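Side-chain contacts in butyryl-CoA dehydrogenase (Marinomonas mediterranea, PDB 6CXT), which belongs to the acyl-CoA dehydrogenase family of flavoproteins and binds flavin-adenine dinucleotide together with the ligand FK4: residues 14-19 against 42-47; 36-41 against 84-89; 90-95 against 243-248. One frame throughout, in Å; residues are numbered along the deposited sequence.

Contact 1 of 3, residues 14-19 against 42-47; sequences EHALRF and GDFGYF
His15, Ala16 and Phe19, on one side of helix 7-19, gather round the ring of Phe44 from the last turn of helix 35-44. The imidazole of His15 comes first: CE1 of Phe44 lies over one of its faces toward the rim, and the closest pair is His15 CD2 to Phe44 CE1 at 3.4 Å. The two rings slide past each other with their planes inclined by 33°, which makes the pair oblique rather than stacked. A water in the imidazole plane joins the same residues a second way, lying 2.8 Å from His15 NE2 and donating to the backbone O of Phe44 at 2.6 Å. Ala16 offers backbone and methyl to the far end of the ring, its CA standing 3.7 Å from Phe44 CZ. One helical turn beyond His15, Phe19 carries its CG opposite the backbone N (chi1 -180°), which brings the phenyl across to Phe44. There Phe44 CB makes a CH-pi contact over the Phe19 face, 3.8 Å from the centroid, while Phe44 CD1 reaches Phe19 CG at 3.6 Å. The result is an aromatic cluster of three rings. Directly after Phe44 the helix ends in a Schellman motif, with Gly45 (positive phi) as the C-prime residue and Tyr46 N bonded to Leu41 O. Leu74 of helix 64-77 touches both Phe19 and Phe44, and Ser77 OG bonds to Ala16 O, so the cluster lies where helices 7-19, 35-44 and 64-77 meet in the N-terminal helical part of the protein.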
loop_
_atom_site.group_PDB
_atom_site.type_symbol
_atom_site.label_atom_id
_atom_site.label_comp_id
_atom_site.label_asym_id
_atom_site.label_seq_id
_atom_site.Cartn_x
_atom_site.Cartn_y
_atom_site.Cartn_z
ATOM N N GLU B 14 -24.274 -2.073 -25.463
ATOM C CA GLU B 14 -23.813 -1.213 -26.559
ATOM C C GLU B 14 -24.694 0.022 -26.681
ATOM O O GLU B 14 -24.191 1.115 -26.971
ATOM C CB GLU B 14 -23.796 -1.967 -27.898
ATOM C CG GLU B 14 -22.667 -2.998 -28.027
ATOM C CD GLU B 14 -21.280 -2.448 -27.673
ATOM O OE1 GLU B 14 -20.561 -3.120 -26.875
ATOM O OE2 GLU B 14 -20.909 -1.350 -28.188
ATOM N N HIS B 15 -25.992 -0.154 -26.436
ATOM C CA HIS B 15 -26.958 0.974 -26.487
ATOM C C HIS B 15 -26.572 2.036 -25.420
ATOM O O HIS B 15 -26.443 3.237 -25.729
ATOM C CB HIS B 15 -28.404 0.420 -26.362
ATOM C CG HIS B 15 -29.492 1.452 -26.453
ATOM N ND1 HIS B 15 -29.512 2.456 -27.405
ATOM C CD2 HIS B 15 -30.624 1.616 -25.714
ATOM C CE1 HIS B 15 -30.591 3.206 -27.232
ATOM N NE2 HIS B 15 -31.289 2.710 -26.224
ATOM N N ALA B 16 -26.299 1.570 -24.191
ATOM C CA ALA B 16 -25.762 2.449 -23.122
ATOM C C ALA B 16 -24.474 3.161 -23.494
ATOM O O ALA B 16 -24.316 4.356 -23.220
ATOM C CB ALA B 16 -25.586 1.676 -21.828
ATOM N N LEU B 17 -23.525 2.431 -24.088
ATOM C CA LEU B 17 -22.276 3.063 -24.558
ATOM C C LEU B 17 -22.485 4.141 -25.600
ATOM O O LEU B 17 -21.832 5.195 -25.574
ATOM C CB LEU B 17 -21.276 2.033 -25.093
ATOM C CG LEU B 17 -20.625 1.094 -24.073
ATOM C CD1 LEU B 17 -19.745 0.097 -24.824
ATOM C CD2 LEU B 17 -19.834 1.826 -22.999
ATOM N N ARG B 18 -23.395 3.895 -26.537
ATOM C CA ARG B 18 -23.705 4.909 -27.540
ATOM C C ARG B 18 -24.458 6.111 -26.950
ATOM O O ARG B 18 -24.243 7.238 -27.363
ATOM C CB ARG B 18 -24.533 4.286 -28.676
ATOM C CG ARG B 18 -23.811 3.254 -29.551
ATOM C CD ARG B 18 -24.792 2.471 -30.466
ATOM N NE ARG B 18 -26.090 3.162 -30.664
ATOM C CZ ARG B 18 -27.311 2.675 -30.363
ATOM N NH1 ARG B 18 -27.462 1.441 -29.870
ATOM N NH2 ARG B 18 -28.400 3.425 -30.583
ATOM N N PHE B 19 -25.326 5.878 -25.974
ATOM C CA PHE B 19 -26.108 6.963 -25.375
ATOM C C PHE B 19 -25.272 8.076 -24.741
ATOM O O PHE B 19 -25.612 9.229 -24.919
ATOM C CB PHE B 19 -27.166 6.440 -24.420
ATOM C CG PHE B 19 -27.991 7.516 -23.789
ATOM C CD1 PHE B 19 -29.079 8.082 -24.482
ATOM C CD2 PHE B 19 -27.688 7.976 -22.498
ATOM C CE1 PHE B 19 -29.836 9.096 -23.887
ATOM C CE2 PHE B 19 -28.439 8.996 -21.914
ATOM C CZ PHE B 19 -29.515 9.536 -22.601
ATOM N N GLY B 42 -34.009 9.770 -18.459
ATOM C CA GLY B 42 -35.391 9.298 -18.301
ATOM C C GLY B 42 -35.925 8.647 -19.564
ATOM O O GLY B 42 -36.398 7.504 -19.519
ATOM N N ASP B 43 -35.849 9.361 -20.681
ATOM C CA ASP B 43 -36.234 8.779 -21.981
ATOM C C ASP B 43 -35.438 7.539 -22.395
ATOM O O ASP B 43 -35.982 6.625 -22.970
ATOM C CB ASP B 43 -36.097 9.826 -23.083
ATOM C CG ASP B 43 -36.968 11.038 -22.835
ATOM O OD1 ASP B 43 -37.878 10.968 -21.999
ATOM O OD2 ASP B 43 -36.726 12.079 -23.461
ATOM N N PHE B 44 -34.138 7.506 -22.109
ATOM C CA PHE B 44 -33.344 6.308 -22.367
ATOM C C PHE B 44 -33.866 5.099 -21.573
ATOM O O PHE B 44 -33.762 3.980 -22.033
ATOM C CB PHE B 44 -31.839 6.597 -22.093
ATOM C CG PHE B 44 -30.953 5.378 -22.094
ATOM C CD1 PHE B 44 -30.388 4.910 -23.286
ATOM C CD2 PHE B 44 -30.680 4.700 -20.904
ATOM C CE1 PHE B 44 -29.549 3.778 -23.291
ATOM C CE2 PHE B 44 -29.859 3.557 -20.907
ATOM C CZ PHE B 44 -29.281 3.113 -22.111
ATOM N N GLY B 45 -34.407 5.332 -20.385
ATOM C CA GLY B 45 -34.938 4.269 -19.544
ATOM C C GLY B 45 -34.153 4.032 -18.260
ATOM O O GLY B 45 -34.438 3.066 -17.564
ATOM N N TYR B 46 -33.174 4.902 -17.944
ATOM C CA TYR B 46 -32.278 4.765 -16.726
ATOM C C TYR B 46 -33.040 4.611 -15.426
ATOM O O TYR B 46 -32.643 3.844 -14.547
ATOM C CB TYR B 46 -31.386 6.021 -16.622
ATOM C CG TYR B 46 -30.298 6.037 -15.550
ATOM C CD1 TYR B 46 -29.487 4.920 -15.341
ATOM C CD2 TYR B 46 -30.039 7.189 -14.789
ATOM C CE1 TYR B 46 -28.471 4.944 -14.402
ATOM C CE2 TYR B 46 -28.997 7.237 -13.827
ATOM C CZ TYR B 46 -28.236 6.104 -13.633
ATOM O OH TYR B 46 -27.211 6.072 -12.718
ATOM N N PHE B 47 -34.134 5.367 -15.257
ATOM C CA PHE B 47 -34.816 5.318 -13.971
ATOM C C PHE B 47 -35.825 4.190 -13.909
ATOM O O PHE B 47 -36.337 3.882 -12.839
ATOM C CB PHE B 47 -35.539 6.635 -13.662
ATOM C CG PHE B 47 -34.693 7.841 -13.883
ATOM C CD1 PHE B 47 -33.515 8.028 -13.149
ATOM C CD2 PHE B 47 -35.058 8.787 -14.819
ATOM C CE1 PHE B 47 -32.747 9.131 -13.369
ATOM C CE2 PHE B 47 -34.283 9.902 -15.025
ATOM C CZ PHE B 47 -33.110 10.060 -14.306
HETATM O O HOH W 1 -33.410 3.230 -24.519
#

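Contact 2 of 3, residues 36-41 against 84-89; sequences DNWNAL and LFAGAA. With FK4 (S-[2-({N-[(2R)-2-hydroxy-4-{[(R)-hydroxy(oxo)-lambda~5~-phosphanyl]oxy}-3,3-dimethylbutanoyl]-beta-alanyl}amino)ethyl] 1H-pyrrole-2-carbothioate), chain C.
A buried helix-helix contact of the all-helical N-terminal domain of the acyl-CoA dehydrogenase fold sets Trp38 and Leu41 of helix 35-44 against helix 81-101. The axes of the two short segments cross at -55° and come no nearer than 10.9 Å, a separation that the indole spans. With CG swung opposite the backbone N (chi1 175°), the Trp38 side chain holds its six-membered ring against the backbone of Ala86 and Gly87. CZ3 leads: it stands 3.5 Å from Gly87 CA, where the neighbouring helix presents bare backbone. The carbonyl carbon of Ala86 lies at the indole edge, near the ring plane, with Trp38 CZ3 to Ala86 C at 3.8 Å, and the Ala86 methyl adds an apolar touch. The polar edge of the same indole is satisfied elsewhere, NE1 being bonded to Gly117 O; Phe47 stacks on the ring and His90 meets it edge-to-face, so the buried tryptophan is held from several directions. One turn on from Trp38, the fork of Leu41 meets Leu84, the two side chains crossing at about a right angle. Leu84 CD2 touches both methyls of that fork, approaching Leu41 CD2 to 4.0 Å and Leu41 CD1 to 4.1 Å. Helix 81-101 also lines the ligand site: Phe85 belongs to the pockets of both flavin-adenine dinucleotide and FK4, and its ring meets the pyrrole of FK4 obliquely. The closest approach to that pyrrole in this segment is made by the methyl of the next turn, Ala89 CB to FK4 C22 at 3.6 Å.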
loop_
_atom_site.group_PDB
_atom_site.type_symbol
_atom_site.label_atom_id
_atom_site.label_comp_id
_atom_site.label_asym_id
_atom_site.label_seq_id
_atom_site.Cartn_x
_atom_site.Cartn_y
_atom_site.Cartn_z
ATOM N N ASP B 36 -32.187 18.944 -18.482
ATOM C CA ASP B 36 -32.408 18.355 -19.793
ATOM C C ASP B 36 -31.733 16.971 -19.911
ATOM O O ASP B 36 -32.312 16.043 -20.499
ATOM C CB ASP B 36 -31.911 19.264 -20.912
ATOM C CG ASP B 36 -32.810 20.470 -21.119
ATOM O OD1 ASP B 36 -34.029 20.366 -20.837
ATOM O OD2 ASP B 36 -32.296 21.532 -21.524
ATOM N N ASN B 37 -30.504 16.861 -19.400
ATOM C CA ASN B 37 -29.812 15.563 -19.406
ATOM C C ASN B 37 -30.491 14.538 -18.502
ATOM O O ASN B 37 -30.561 13.390 -18.859
ATOM C CB ASN B 37 -28.314 15.731 -19.073
ATOM C CG ASN B 37 -27.545 16.379 -20.223
ATOM O OD1 ASN B 37 -28.031 16.428 -21.366
ATOM N ND2 ASN B 37 -26.383 16.901 -19.930
ATOM N N TRP B 38 -30.944 14.958 -17.323
ATOM C CA TRP B 38 -31.789 14.101 -16.465
ATOM C C TRP B 38 -32.974 13.527 -17.286
ATOM O O TRP B 38 -33.179 12.302 -17.352
ATOM C CB TRP B 38 -32.258 14.909 -15.246
ATOM C CG TRP B 38 -33.228 14.140 -14.401
ATOM C CD1 TRP B 38 -34.584 14.086 -14.581
ATOM C CD2 TRP B 38 -32.921 13.316 -13.270
ATOM N NE1 TRP B 38 -35.152 13.261 -13.623
ATOM C CE2 TRP B 38 -34.155 12.787 -12.797
ATOM C CE3 TRP B 38 -31.721 13.022 -12.562
ATOM C CZ2 TRP B 38 -34.244 11.945 -11.655
ATOM C CZ3 TRP B 38 -31.779 12.195 -11.450
ATOM C CH2 TRP B 38 -33.065 11.645 -10.997
ATOM N N ASN B 39 -33.720 14.397 -17.982
ATOM C CA ASN B 39 -34.874 13.939 -18.776
ATOM C C ASN B 39 -34.446 13.021 -19.933
ATOM O O ASN B 39 -35.125 12.032 -20.217
ATOM C CB ASN B 39 -35.727 15.141 -19.295
ATOM C CG ASN B 39 -36.368 15.930 -18.156
ATOM O OD1 ASN B 39 -36.579 15.401 -17.067
ATOM N ND2 ASN B 39 -36.664 17.207 -18.403
ATOM N N ALA B 40 -33.286 13.304 -20.536
ATOM C CA ALA B 40 -32.756 12.411 -21.569
ATOM C C ALA B 40 -32.454 11.006 -21.039
ATOM O O ALA B 40 -32.790 9.986 -21.685
ATOM C CB ALA B 40 -31.571 13.022 -22.289
ATOM N N LEU B 41 -31.851 10.945 -19.848
ATOM C CA LEU B 41 -31.663 9.655 -19.174
ATOM C C LEU B 41 -33.014 8.977 -18.870
ATOM O O LEU B 41 -33.134 7.775 -19.010
ATOM C CB LEU B 41 -30.893 9.844 -17.836
ATOM C CG LEU B 41 -29.378 10.014 -18.042
ATOM C CD1 LEU B 41 -28.744 10.674 -16.820
ATOM C CD2 LEU B 41 -28.716 8.654 -18.355
ATOM N N LEU B 84 -25.283 10.709 -13.101
ATOM C CA LEU B 84 -25.605 9.283 -12.972
ATOM C C LEU B 84 -25.844 8.911 -11.521
ATOM O O LEU B 84 -26.738 8.108 -11.234
ATOM C CB LEU B 84 -24.477 8.414 -13.559
ATOM C CG LEU B 84 -24.387 8.562 -15.086
ATOM C CD1 LEU B 84 -23.164 7.748 -15.552
ATOM C CD2 LEU B 84 -25.690 8.114 -15.814
ATOM N N PHE B 85 -25.017 9.462 -10.646
ATOM C CA PHE B 85 -25.092 9.226 -9.204
ATOM C C PHE B 85 -26.463 9.729 -8.673
ATOM O O PHE B 85 -27.138 9.003 -7.979
ATOM C CB PHE B 85 -23.964 9.969 -8.533
ATOM C CG PHE B 85 -24.073 10.040 -7.033
ATOM C CD1 PHE B 85 -23.985 8.905 -6.253
ATOM C CD2 PHE B 85 -24.186 11.277 -6.403
ATOM C CE1 PHE B 85 -24.113 8.980 -4.830
ATOM C CE2 PHE B 85 -24.309 11.386 -5.000
ATOM C CZ PHE B 85 -24.239 10.234 -4.211
ATOM N N ALA B 86 -26.823 10.971 -9.003
ATOM C CA ALA B 86 -28.182 11.513 -8.642
ATOM C C ALA B 86 -29.285 10.542 -9.077
ATOM O O ALA B 86 -30.254 10.289 -8.327
ATOM C CB ALA B 86 -28.386 12.910 -9.252
ATOM N N GLY B 87 -29.165 10.036 -10.301
ATOM C CA GLY B 87 -30.173 9.177 -10.897
ATOM C C GLY B 87 -30.229 7.859 -10.161
ATOM O O GLY B 87 -31.307 7.290 -9.960
ATOM N N ALA B 88 -29.061 7.330 -9.758
ATOM C CA ALA B 88 -29.028 6.036 -9.105
ATOM C C ALA B 88 -29.495 6.127 -7.662
ATOM O O ALA B 88 -30.085 5.188 -7.143
ATOM C CB ALA B 88 -27.597 5.419 -9.218
ATOM N N ALA B 89 -29.283 7.283 -7.038
ATOM C CA ALA B 89 -29.703 7.508 -5.674
ATOM C C ALA B 89 -31.256 7.467 -5.697
ATOM O O ALA B 89 -31.883 6.786 -4.918
ATOM C CB ALA B 89 -29.253 8.885 -5.215
HETATM O O01 FK4 C . -27.268 -3.999 8.226
HETATM P P02 FK4 C . -27.695 -3.136 9.459
HETATM O O03 FK4 C . -26.879 -1.821 9.718
HETATM C C04 FK4 C . -25.504 -1.815 9.462
HETATM C C05 FK4 C . -24.711 -0.826 10.263
HETATM C C06 FK4 C . -23.232 -0.933 9.807
HETATM C C07 FK4 C . -24.871 -1.194 11.762
HETATM C C08 FK4 C . -25.252 0.618 10.092
HETATM O O09 FK4 C . -24.756 1.506 11.065
HETATM C C10 FK4 C . -25.044 1.185 8.674
HETATM N N11 FK4 C . -24.228 2.390 8.646
HETATM C C12 FK4 C . -23.952 2.979 7.384
HETATM C C13 FK4 C . -24.996 4.053 7.008
HETATM C C14 FK4 C . -25.129 4.238 5.557
HETATM N N15 FK4 C . -25.577 5.532 5.266
HETATM C C16 FK4 C . -25.862 5.897 3.878
HETATM C C17 FK4 C . -26.941 6.993 3.787
HETATM S S18 FK4 C . -27.652 7.114 2.171
HETATM C C19 FK4 C . -26.243 7.554 1.152
HETATM C C20 FK4 C . -26.833 7.876 -0.163
HETATM C C21 FK4 C . -26.237 8.506 -1.232
HETATM C C22 FK4 C . -27.217 8.534 -2.247
HETATM C C23 FK4 C . -28.397 7.922 -1.755
HETATM N N24 FK4 C . -28.180 7.506 -0.491
HETATM O O25 FK4 C . -25.211 7.998 1.703
HETATM O O26 FK4 C . -24.922 3.369 4.714
HETATM O O27 FK4 C . -25.466 0.653 7.592
HETATM O O28 FK4 C . -29.126 -2.754 9.270
#

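Contact 3 of 3, residues 90-95 against 243-248; sequences HTFACS and RCCLFA. With FK4 (S-[2-({N-[(2R)-2-hydroxy-4-{[(R)-hydroxy(oxo)-lambda~5~-phosphanyl]oxy}-3,3-dimethylbutanoyl]-beta-alanyl}amino)ethyl] 1H-pyrrole-2-carbothioate), chain C.
A buried cysteine-aromatic contact, Cys245 against the ring of Phe92, joins helix 81-101 of the N-terminal helical domain to the end of helix 231-245 in the C-terminal one, only about 4 Å from the centre of the chain (centre to centre). Cys245 CB sits over the middle of the phenyl, 3.5 Å from the Phe92 centroid and 11° off the ring normal, a nearly vertical CH-pi approach. Its sulfur is less central. With chi1 at -59°, SG is turned beside the backbone N and lies obliquely off the ring, 4.3 Å from the centroid, with Phe92 CE1 its nearest ring atom at 3.8 Å. On the opposite face Thr91 CG2 stands over the ring centre, so the phenyl is sandwiched between a cysteine methylene and a threonine methyl. Leu246 adds a looser contact, its backbone N 4.5 Å from Phe92 CD2. Both backbones depart from regular helix here: residues 90-95 make a wider pi-type turn, in which Ser95 N bonds to His90 O at 3.0 Å, and Cys245 begins a type I turn that leads to Ala248. Ile68 of helix 64-77 touches Cys245, while Thr67 and Ile71 of the same helix touch Phe92. Ahead of the turn, Arg243 extends its chain to FK4, where a single nitrogen grips two amide carbonyls: NH2 donates to O26 at 2.8 Å and to O27 at 3.1 Å. Its NE bonds to Ser363 O, which helps fix how the guanidinium is turned. The arrangement belongs to the interface between the two helical domains of the acyl-CoA dehydrogenase fold, beside the pocket that holds FK4.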
loop_
_atom_site.group_PDB
_atom_site.type_symbol
_atom_site.label_atom_id
_atom_site.label_comp_id
_atom_site.label_asym_id
_atom_site.label_seq_id
_atom_site.Cartn_x
_atom_site.Cartn_y
_atom_site.Cartn_z
ATOM N N HIS B 90 -31.827 8.194 -6.641
ATOM C CA HIS B 90 -33.272 8.227 -6.840
ATOM C C HIS B 90 -33.846 6.822 -7.088
ATOM O O HIS B 90 -34.854 6.409 -6.462
ATOM C CB HIS B 90 -33.494 9.159 -8.037
ATOM C CG HIS B 90 -34.771 8.942 -8.776
ATOM N ND1 HIS B 90 -35.855 9.785 -8.637
ATOM C CD2 HIS B 90 -35.117 8.045 -9.729
ATOM C CE1 HIS B 90 -36.813 9.419 -9.473
ATOM N NE2 HIS B 90 -36.398 8.363 -10.148
ATOM N N THR B 91 -33.222 6.073 -7.991
ATOM C CA THR B 91 -33.730 4.747 -8.348
ATOM C C THR B 91 -33.541 3.713 -7.241
ATOM O O THR B 91 -34.493 3.003 -6.902
ATOM C CB THR B 91 -33.103 4.222 -9.628
ATOM O OG1 THR B 91 -33.447 5.108 -10.690
ATOM C CG2 THR B 91 -33.605 2.786 -9.997
ATOM N N PHE B 92 -32.328 3.610 -6.674
ATOM C CA PHE B 92 -32.035 2.465 -5.823
ATOM C C PHE B 92 -32.338 2.719 -4.383
ATOM O O PHE B 92 -32.708 1.783 -3.653
ATOM C CB PHE B 92 -30.597 1.931 -6.094
ATOM C CG PHE B 92 -30.481 1.426 -7.501
ATOM C CD1 PHE B 92 -31.062 0.193 -7.849
ATOM C CD2 PHE B 92 -29.896 2.178 -8.484
ATOM C CE1 PHE B 92 -31.047 -0.274 -9.138
ATOM C CE2 PHE B 92 -29.875 1.713 -9.797
ATOM C CZ PHE B 92 -30.441 0.480 -10.129
ATOM N N ALA B 93 -32.148 3.955 -3.925
ATOM C CA ALA B 93 -32.470 4.241 -2.544
ATOM C C ALA B 93 -33.957 4.652 -2.334
ATOM O O ALA B 93 -34.420 4.709 -1.183
ATOM C CB ALA B 93 -31.523 5.276 -1.907
ATOM N N CYS B 94 -34.651 4.982 -3.410
ATOM C CA CYS B 94 -36.013 5.540 -3.285
ATOM C C CYS B 94 -37.045 4.701 -4.027
ATOM O O CYS B 94 -37.980 4.171 -3.365
ATOM C CB CYS B 94 -36.062 7.009 -3.726
ATOM S SG CYS B 94 -34.887 8.062 -2.831
ATOM N N SER B 95 -36.917 4.585 -5.353
ATOM C CA SER B 95 -37.848 3.753 -6.128
ATOM C C SER B 95 -37.882 2.292 -5.671
ATOM O O SER B 95 -38.958 1.700 -5.604
ATOM C CB SER B 95 -37.610 3.808 -7.637
ATOM O OG SER B 95 -37.608 5.160 -8.084
ATOM N N ARG B 243 -25.747 0.051 -2.670
ATOM C CA ARG B 243 -24.329 -0.344 -2.554
ATOM C C ARG B 243 -23.975 -1.287 -3.697
ATOM O O ARG B 243 -22.840 -1.293 -4.160
ATOM C CB ARG B 243 -24.089 -1.012 -1.199
ATOM C CG ARG B 243 -24.056 -0.011 -0.029
ATOM C CD ARG B 243 -24.019 -0.826 1.269
ATOM N NE ARG B 243 -24.246 0.062 2.401
ATOM C CZ ARG B 243 -24.646 -0.345 3.618
ATOM N NH1 ARG B 243 -24.906 -1.627 3.841
ATOM N NH2 ARG B 243 -24.812 0.542 4.601
ATOM N N CYS B 244 -24.954 -2.073 -4.149
ATOM C CA CYS B 244 -24.758 -3.014 -5.248
ATOM C C CYS B 244 -24.797 -2.324 -6.617
ATOM O O CYS B 244 -23.825 -2.442 -7.429
ATOM C CB CYS B 244 -25.827 -4.119 -5.222
ATOM S SG CYS B 244 -25.593 -5.430 -6.464
ATOM N N CYS B 245 -25.887 -1.614 -6.904
ATOM C CA CYS B 245 -26.154 -1.176 -8.256
ATOM C C CYS B 245 -25.602 0.207 -8.560
ATOM O O CYS B 245 -25.197 0.451 -9.670
ATOM C CB CYS B 245 -27.672 -1.173 -8.529
ATOM S SG CYS B 245 -28.408 -2.837 -8.288
ATOM N N LEU B 246 -25.643 1.131 -7.597
ATOM C CA LEU B 246 -25.220 2.505 -7.874
ATOM C C LEU B 246 -23.722 2.491 -8.269
ATOM O O LEU B 246 -23.294 3.209 -9.173
ATOM C CB LEU B 246 -25.498 3.424 -6.681
ATOM C CG LEU B 246 -25.087 4.911 -6.789
ATOM C CD1 LEU B 246 -25.982 5.791 -5.903
ATOM C CD2 LEU B 246 -23.598 5.133 -6.382
ATOM N N PHE B 247 -22.956 1.603 -7.650
ATOM C CA PHE B 247 -21.462 1.601 -7.802
ATOM C C PHE B 247 -21.023 1.035 -9.149
ATOM O O PHE B 247 -19.851 1.195 -9.548
ATOM C CB PHE B 247 -20.815 0.893 -6.577
ATOM C CG PHE B 247 -20.820 1.796 -5.352
ATOM C CD1 PHE B 247 -22.053 2.048 -4.639
ATOM C CD2 PHE B 247 -19.682 2.477 -4.955
ATOM C CE1 PHE B 247 -22.099 2.970 -3.640
ATOM C CE2 PHE B 247 -19.715 3.393 -3.891
ATOM C CZ PHE B 247 -20.931 3.652 -3.252
ATOM N N ALA B 248 -21.952 0.411 -9.867
ATOM C CA ALA B 248 -21.707 0.041 -11.281
ATOM C C ALA B 248 -21.265 1.265 -12.105
ATOM O O ALA B 248 -20.459 1.124 -13.035
ATOM C CB ALA B 248 -22.947 -0.578 -11.891
HETATM O O01 FK4 C . -27.268 -3.999 8.226
HETATM P P02 FK4 C . -27.695 -3.136 9.459
HETATM O O03 FK4 C . -26.879 -1.821 9.718
HETATM C C04 FK4 C . -25.504 -1.815 9.462
HETATM C C05 FK4 C . -24.711 -0.826 10.263
HETATM C C06 FK4 C . -23.232 -0.933 9.807
HETATM C C07 FK4 C . -24.871 -1.194 11.762
HETATM C C08 FK4 C . -25.252 0.618 10.092
HETATM O O09 FK4 C . -24.756 1.506 11.065
HETATM C C10 FK4 C . -25.044 1.185 8.674
HETATM N N11 FK4 C . -24.228 2.390 8.646
HETATM C C12 FK4 C . -23.952 2.979 7.384
HETATM C C13 FK4 C . -24.996 4.053 7.008
HETATM C C14 FK4 C . -25.129 4.238 5.557
HETATM N N15 FK4 C . -25.577 5.532 5.266
HETATM C C16 FK4 C . -25.862 5.897 3.878
HETATM C C17 FK4 C . -26.941 6.993 3.787
HETATM S S18 FK4 C . -27.652 7.114 2.171
HETATM C C19 FK4 C . -26.243 7.554 1.152
HETATM C C20 FK4 C . -26.833 7.876 -0.163
HETATM C C21 FK4 C . -26.237 8.506 -1.232
HETATM C C22 FK4 C . -27.217 8.534 -2.247
HETATM C C23 FK4 C . -28.397 7.922 -1.755
HETATM N N24 FK4 C . -28.180 7.506 -0.491
HETATM O O25 FK4 C . -25.211 7.998 1.703
HETATM O O26 FK4 C . -24.922 3.369 4.714
HETATM O O27 FK4 C . -25.466 0.653 7.592
HETATM O O28 FK4 C . -29.126 -2.754 9.270
#

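How the contacts relate
Contact 1 is the outermost of the three. None of them has a direct hydrogen bond across its segments; contact 1, partly buried, has a water bridge, while the touching residues of contacts 2 and 3 are all buried. Helix 35-44 serves contacts 1 and 2; helix 81-101 serves contacts 2 and 3 and so runs from the N-terminal core to the domain interface. Tyr46 OH bonds to Leu84 O between contacts 1 and 2, and Leu246 packs on Phe85 and Ala88 between contacts 2 and 3. The chemistry changes from an aromatic cluster through an indole on helix backbone and a leucine pair to sulfur and methylene on a ring. The segments of contacts 2 and 3 also reach FK4, through residues other than those that pack across.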